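Local coordinates for sterol regulatory element-binding protein cleavage-activating protein (Schizosaccharomyces pombe, PDB 4YHC), which is an escort protein required for processing of the membrane-bound transcription factor Sre1 when sterol or oxygen is low, at residues A[214-217]-A[218-221]; A[10-14]-A[15-19]. The protein carries 9 engineered substitutions. One frame throughout, in Å; residues are numbered along the deposited sequence.

Interaction 1: residues A[214-217]-A[218-221]; sequences SQNK and NYLT
The side chain of Asn216 runs beside that of Tyr219 in the same direction, its CB in the plane of the phenol ring at the edge and its CG 3.6 Å from Tyr219 CD2. Amide and ring stand 69° apart, so the pair is not stacked. Asn218 CB sits over one ring face, offset toward the rim. With CG anti to the backbone N (chi1 -174°), Asn216 swings its OD1 over the following peptide, where it accepts the N-H of Asn218 at 3.0 Å from Asn218 N, in the carbonyl plane: an Asx turn. The same residue opens a type I beta turn, for Asn216 O accepts from Tyr219 N at 3.0 Å.

That carbonyl has a second donor. Gln215 NE2 reaches Asn216 O, also at 3.0 Å, from the opposite face of its plane, and makes a weak bond to Tyr219 O (2.7 Å, N-H...O 139°). Leu220 leans back over Lys217 O, its CD1 3.5 Å away. Asn216 ND2 bonds to Ser257 OG and Asn216 N to Asp245 OD2, tying the turn to the next blade of the propeller. One asparagine therefore closes the turn through both its backbone and its side-chain oxygen, while the glutamine amide bridges two carbonyls, one of them weakly, so that the turn is probably shaped by neutral amide groups, with no charge pair between the segments.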
ATOM      1  N   SER A 214     -18.239  12.600   8.814  1.00 44.97           N
ATOM      2  CA  SER A 214     -19.050  13.379   7.854  1.00 52.82           C
ATOM      3  C   SER A 214     -18.242  13.771   6.617  1.00 48.64           C
ATOM      4  O   SER A 214     -17.210  14.438   6.745  1.00 52.09           O
ATOM      5  CB  SER A 214     -19.560  14.672   8.502  1.00 57.20           C
ATOM      6  OG  SER A 214     -20.014  14.459   9.831  1.00 64.64           O
ATOM      7  N   GLN A 215     -18.692  13.386   5.423  1.00 42.32           N
ATOM      8  CA  GLN A 215     -18.199  14.056   4.198  1.00 37.95           C
ATOM      9  C   GLN A 215     -18.595  15.544   4.103  1.00 32.73           C
ATOM     10  O   GLN A 215     -19.431  16.026   4.852  1.00 39.27           O
ATOM     11  CB  GLN A 215     -18.707  13.359   2.960  1.00 38.41           C
ATOM     12  CG  GLN A 215     -20.218  13.377   2.860  1.00 41.51           C
ATOM     13  CD  GLN A 215     -20.659  13.220   1.445  1.00 46.42           C
ATOM     14  OE1 GLN A 215     -21.141  12.172   1.033  1.00 46.32           O
ATOM     15  NE2 GLN A 215     -20.456  14.258   0.669  1.00 47.01           N
ATOM     16  N   ASN A 216     -18.021  16.225   3.118  1.00 30.94           N
ATOM     17  CA  ASN A 216     -18.334  17.599   2.801  1.00 33.16           C
ATOM     18  C   ASN A 216     -19.870  17.712   2.590  1.00 35.47           C
ATOM     19  O   ASN A 216     -20.469  17.012   1.776  1.00 38.71           O
ATOM     20  CB  ASN A 216     -17.462  18.053   1.593  1.00 22.16           C
ATOM     21  CG  ASN A 216     -17.609  19.522   1.271  1.00 29.62           C
ATOM     22  OD1 ASN A 216     -18.714  20.071   1.297  1.00 34.03           O
ATOM     23  ND2 ASN A 216     -16.510  20.161   0.882  1.00 31.05           N
ATOM     24  N   LYS A 217     -20.514  18.475   3.442  1.00 35.14           N
ATOM     25  CA  LYS A 217     -21.966  18.636   3.433  1.00 36.29           C
ATOM     26  C   LYS A 217     -22.543  19.179   2.113  1.00 38.74           C
ATOM     27  O   LYS A 217     -23.709  18.997   1.860  1.00 44.92           O
ATOM     28  CB  LYS A 217     -22.414  19.500   4.589  1.00 48.20           C
ATOM     29  CG  LYS A 217     -21.418  20.556   5.083  1.00 57.26           C
ATOM     30  CD  LYS A 217     -20.314  19.986   5.991  1.00 56.30           C
ATOM     31  CE  LYS A 217     -18.900  20.131   5.415  1.00 49.11           C
ATOM     32  NZ  LYS A 217     -17.992  19.253   6.207  1.00 59.95           N
ATOM     33  N   ASN A 218     -21.725  19.825   1.270  1.00 39.57           N
ATOM     34  CA  ASN A 218     -22.164  20.253  -0.055  1.00 40.65           C
ATOM     35  C   ASN A 218     -22.411  19.139  -1.001  1.00 38.97           C
ATOM     36  O   ASN A 218     -22.850  19.415  -2.085  1.00 38.85           O
ATOM     37  CB  ASN A 218     -21.111  21.121  -0.747  1.00 42.22           C
ATOM     38  CG  ASN A 218     -21.138  22.560  -0.290  1.00 49.27           C
ATOM     39  OD1 ASN A 218     -22.186  23.136  -0.125  1.00 56.33           O
ATOM     40  ND2 ASN A 218     -19.973  23.139  -0.081  1.00 52.24           N
ATOM     41  N   TYR A 219     -22.071  17.896  -0.643  1.00 36.46           N
ATOM     42  CA  TYR A 219     -22.006  16.791  -1.607  1.00 33.84           C
ATOM     43  C   TYR A 219     -22.589  15.506  -1.043  1.00 35.14           C
ATOM     44  O   TYR A 219     -22.143  14.423  -1.376  1.00 32.66           O
ATOM     45  CB  TYR A 219     -20.564  16.577  -2.051  1.00 26.92           C
ATOM     46  CG  TYR A 219     -19.939  17.827  -2.642  1.00 31.41           C
ATOM     47  CD1 TYR A 219     -20.263  18.275  -3.946  1.00 32.39           C
ATOM     48  CD2 TYR A 219     -19.047  18.570  -1.918  1.00 29.79           C
ATOM     49  CE1 TYR A 219     -19.702  19.440  -4.481  1.00 32.65           C
ATOM     50  CE2 TYR A 219     -18.471  19.713  -2.453  1.00 34.50           C
ATOM     51  CZ  TYR A 219     -18.801  20.148  -3.721  1.00 33.18           C
ATOM     52  OH  TYR A 219     -18.167  21.274  -4.211  1.00 32.42           O
ATOM     53  N   LEU A 220     -23.613  15.649  -0.203  1.00 38.45           N
ATOM     54  CA  LEU A 220     -24.213  14.524   0.547  1.00 46.22           C
ATOM     55  C   LEU A 220     -24.879  13.422  -0.298  1.00 45.47           C
ATOM     56  O   LEU A 220     -24.978  12.285   0.163  1.00 47.52           O
ATOM     57  CB  LEU A 220     -25.223  15.050   1.586  1.00 51.62           C
ATOM     58  CG  LEU A 220     -24.628  15.734   2.822  1.00 54.72           C
ATOM     59  CD1 LEU A 220     -25.634  16.619   3.577  1.00 45.25           C
ATOM     60  CD2 LEU A 220     -23.983  14.661   3.726  1.00 61.86           C
ATOM     61  N   THR A 221     -25.297  13.736  -1.525  1.00 40.23           N
ATOM     62  CA  THR A 221     -25.921  12.713  -2.377  1.00 49.74           C
ATOM     63  C   THR A 221     -24.929  11.869  -3.192  1.00 45.11           C
ATOM     64  O   THR A 221     -25.329  10.880  -3.832  1.00 36.59           O
ATOM     65  CB  THR A 221     -26.947  13.324  -3.396  1.00 43.25           C
ATOM     66  OG1 THR A 221     -26.248  14.037  -4.424  1.00 49.67           O
ATOM     67  CG2 THR A 221     -27.879  14.249  -2.723  1.00 46.99           C
TER

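Interaction 2: residues A[10-14]-A[15-19]; sequences STDTT and LHEEK
The N-terminus of the short helix beginning at Leu15 is capped by Thr14, the N-cap residue, whose OG1 accepts from Glu17 N at 3.1 Å with a fairly straight N-H...O of 156°. The hydroxyl reaches this amide because it lies between the backbone N and the carbonyl carbon of its own residue (chi1 78°), turned in over the first helical turn, where Glu17 CG also packs against it. The first regular helical bond follows, from Glu18 N to Thr14 O at 3.0 Å.

Glu17 then answers in the reverse direction. Its extended chain runs back along the incoming loop, and OE1 accepts two hydrogen bonds from Thr13: from the backbone N at 2.7 Å, nearly along the carboxylate C-O axis and with an N-H...O of 170°, and from OG1 at 2.9 Å, from above the carboxylate plane. With an alanine in place of Glu17, Thr13 N would probably lose its acceptor and the Thr13 hydroxyl would be set free to turn.

Asp12 lies alongside Glu17 but points the other way, its OD1 4.5 Å from Glu17 OE1. Such a pair of like charges is likely to be eased by Lys425, which salt-bridges Asp12 OD1 and also bonds to Glu17 O. On the Glu18 side, one water joins Asp12 OD2 to Glu18 O, and another bonds to Glu18 OE2 at 3.2 Å and more weakly to Asp12 O. Because Lys425 belongs to strand 421-432, the loop and helix are fastened to the propeller sheet beside them. A threonine N-cap serving the amide three residues on is typical of a helix start; here the glutamate at that position turns back to the residue before the cap.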
ATOM      1  N   SER A  10      19.033  -1.975 -24.645  1.00 26.40           N
ATOM      2  CA  SER A  10      20.039  -1.056 -25.081  1.00 35.88           C
ATOM      3  C   SER A  10      20.974  -0.691 -23.936  1.00 33.00           C
ATOM      4  O   SER A  10      20.529  -0.492 -22.828  1.00 23.68           O
ATOM      5  CB  SER A  10      19.397   0.198 -25.655  1.00 34.42           C
ATOM      6  OG  SER A  10      18.711  -0.197 -26.813  1.00 37.92           O
ATOM      7  N   THR A  11      22.262  -0.574 -24.235  1.00 28.56           N
ATOM      8  CA  THR A  11      23.210  -0.014 -23.296  1.00 26.68           C
ATOM      9  C   THR A  11      22.856   1.412 -22.906  1.00 28.01           C
ATOM     10  O   THR A  11      22.424   2.181 -23.744  1.00 26.58           O
ATOM     11  CB  THR A  11      24.625  -0.128 -23.889  1.00 30.52           C
ATOM     12  OG1 THR A  11      24.876  -1.528 -24.151  1.00 29.95           O
ATOM     13  CG2 THR A  11      25.691   0.401 -22.924  1.00 26.37           C
ATOM     14  N   ASP A  12      22.968   1.750 -21.611  1.00 24.18           N
ATOM     15  CA  ASP A  12      22.655   3.106 -21.139  1.00 26.53           C
ATOM     16  C   ASP A  12      23.668   4.108 -21.735  1.00 31.24           C
ATOM     17  O   ASP A  12      24.838   3.799 -21.834  1.00 31.47           O
ATOM     18  CB  ASP A  12      22.693   3.199 -19.612  1.00 25.00           C
ATOM     19  CG  ASP A  12      21.670   2.302 -18.952  1.00 32.78           C
ATOM     20  OD1 ASP A  12      20.516   2.309 -19.407  1.00 33.66           O
ATOM     21  OD2 ASP A  12      22.019   1.539 -18.022  1.00 36.35           O
ATOM     22  N   THR A  13      23.197   5.294 -22.091  1.00 29.72           N
ATOM     23  CA  THR A  13      24.061   6.340 -22.596  1.00 39.01           C
ATOM     24  C   THR A  13      24.143   7.567 -21.709  1.00 41.11           C
ATOM     25  O   THR A  13      24.777   8.546 -22.118  1.00 42.88           O
ATOM     26  CB  THR A  13      23.556   6.805 -23.968  1.00 41.62           C
ATOM     27  OG1 THR A  13      22.289   7.488 -23.833  1.00 40.74           O
ATOM     28  CG2 THR A  13      23.385   5.605 -24.906  1.00 41.29           C
ATOM     29  N   THR A  14      23.423   7.578 -20.576  1.00 32.12           N
ATOM     30  CA  THR A  14      23.457   8.714 -19.595  1.00 39.50           C
ATOM     31  C   THR A  14      23.361   8.110 -18.225  1.00 39.83           C
ATOM     32  O   THR A  14      22.844   6.995 -18.086  1.00 26.82           O
ATOM     33  CB  THR A  14      22.348   9.795 -19.776  1.00 33.73           C
ATOM     34  OG1 THR A  14      21.037   9.396 -19.260  1.00 32.94           O
ATOM     35  CG2 THR A  14      22.224  10.182 -21.256  1.00 33.33           C
ATOM     36  N   LEU A  15      23.923   8.807 -17.246  1.00 41.75           N
ATOM     37  CA  LEU A  15      23.774   8.431 -15.843  1.00 43.35           C
ATOM     38  C   LEU A  15      22.311   8.329 -15.486  1.00 30.56           C
ATOM     39  O   LEU A  15      21.940   7.385 -14.816  1.00 33.03           O
ATOM     40  CB  LEU A  15      24.460   9.394 -14.885  1.00 54.17           C
ATOM     41  CG  LEU A  15      24.759   8.759 -13.510  1.00 67.00           C
ATOM     42  CD1 LEU A  15      25.939   7.787 -13.644  1.00 71.75           C
ATOM     43  CD2 LEU A  15      25.046   9.776 -12.392  1.00 67.17           C
ATOM     44  N   HIS A  16      21.488   9.233 -15.989  1.00 26.10           N
ATOM     45  CA  HIS A  16      20.034   9.161 -15.739  1.00 34.63           C
ATOM     46  C   HIS A  16      19.412   7.849 -16.166  1.00 35.53           C
ATOM     47  O   HIS A  16      18.618   7.268 -15.405  1.00 35.32           O
ATOM     48  CB  HIS A  16      19.265  10.310 -16.375  1.00 44.76           C
ATOM     49  CG  HIS A  16      19.785  11.655 -15.985  1.00 56.15           C
ATOM     50  ND1 HIS A  16      20.148  11.968 -14.692  1.00 60.85           N
ATOM     51  CD2 HIS A  16      20.014  12.765 -16.720  1.00 55.84           C
ATOM     52  CE1 HIS A  16      20.585  13.217 -14.647  1.00 59.74           C
ATOM     53  NE2 HIS A  16      20.499  13.726 -15.863  1.00 58.60           N
ATOM     54  N   GLU A  17      19.801   7.354 -17.345  1.00 29.34           N
ATOM     55  CA  GLU A  17      19.299   6.060 -17.828  1.00 27.32           C
ATOM     56  C   GLU A  17      19.795   4.941 -17.012  1.00 26.46           C
ATOM     57  O   GLU A  17      19.102   3.982 -16.783  1.00 26.99           O
ATOM     58  CB  GLU A  17      19.729   5.799 -19.260  1.00 27.13           C
ATOM     59  CG  GLU A  17      19.036   6.762 -20.191  1.00 37.12           C
ATOM     60  CD  GLU A  17      19.503   6.589 -21.623  1.00 52.12           C
ATOM     61  OE1 GLU A  17      20.625   6.055 -21.872  1.00 45.06           O
ATOM     62  OE2 GLU A  17      18.739   6.989 -22.510  1.00 60.68           O
ATOM     63  N   GLU A  18      21.049   5.048 -16.597  1.00 24.93           N
ATOM     64  CA  GLU A  18      21.625   4.018 -15.817  1.00 27.06           C
ATOM     65  C   GLU A  18      20.869   3.748 -14.496  1.00 23.43           C
ATOM     66  O   GLU A  18      20.763   2.617 -14.051  1.00 26.06           O
ATOM     67  CB  GLU A  18      23.096   4.376 -15.536  1.00 30.72           C
ATOM     68  CG  GLU A  18      23.817   3.195 -14.922  1.00 41.33           C
ATOM     69  CD  GLU A  18      25.288   3.467 -14.656  1.00 43.33           C
ATOM     70  OE1 GLU A  18      25.752   2.921 -13.645  1.00 39.36           O
ATOM     71  OE2 GLU A  18      25.938   4.208 -15.450  1.00 40.46           O
ATOM     72  N   LYS A  19      20.410   4.803 -13.850  1.00 23.03           N
ATOM     73  CA  LYS A  19      19.662   4.717 -12.594  1.00 21.20           C
ATOM     74  C   LYS A  19      18.254   4.124 -12.734  1.00 22.55           C
ATOM     75  O   LYS A  19      17.650   3.716 -11.753  1.00 19.81           O
ATOM     76  CB  LYS A  19      19.546   6.104 -12.017  1.00 22.93           C
ATOM     77  CG  LYS A  19      20.924   6.568 -11.590  1.00 31.75           C
ATOM     78  CD  LYS A  19      20.982   7.827 -10.806  1.00 44.72           C
ATOM     79  CE  LYS A  19      20.164   8.926 -11.417  1.00 54.05           C
ATOM     80  NZ  LYS A  19      19.916   9.931 -10.363  1.00 62.96           N
TER
HETATM   81  O   HOH W   1      20.456   0.753 -16.101  1.00 32.15           O
HETATM   82  O   HOH W   2      25.945   4.444 -18.646  1.00 45.34           O

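How the interactions relate
Interactions 1 and 2 lie far apart on the surface of the WD40 domain, their centres 49 Å from each other and their nearest atoms about 39 Å, and neither touches the other. Both occupy connections between blades of the beta-propeller: residues 10-19 lead from strand 6-8, at the border of one sheet, to strand 20-24 at the border of another, and residues 214-221 lead from strand 207-212 to strand 226-230. They illustrate two solutions to the same problem of ordering a link by bonds from nearby side chains to backbone atoms: amides in a turn at interaction 1, a hydroxyl and a carboxylate at a helix start in interaction 2.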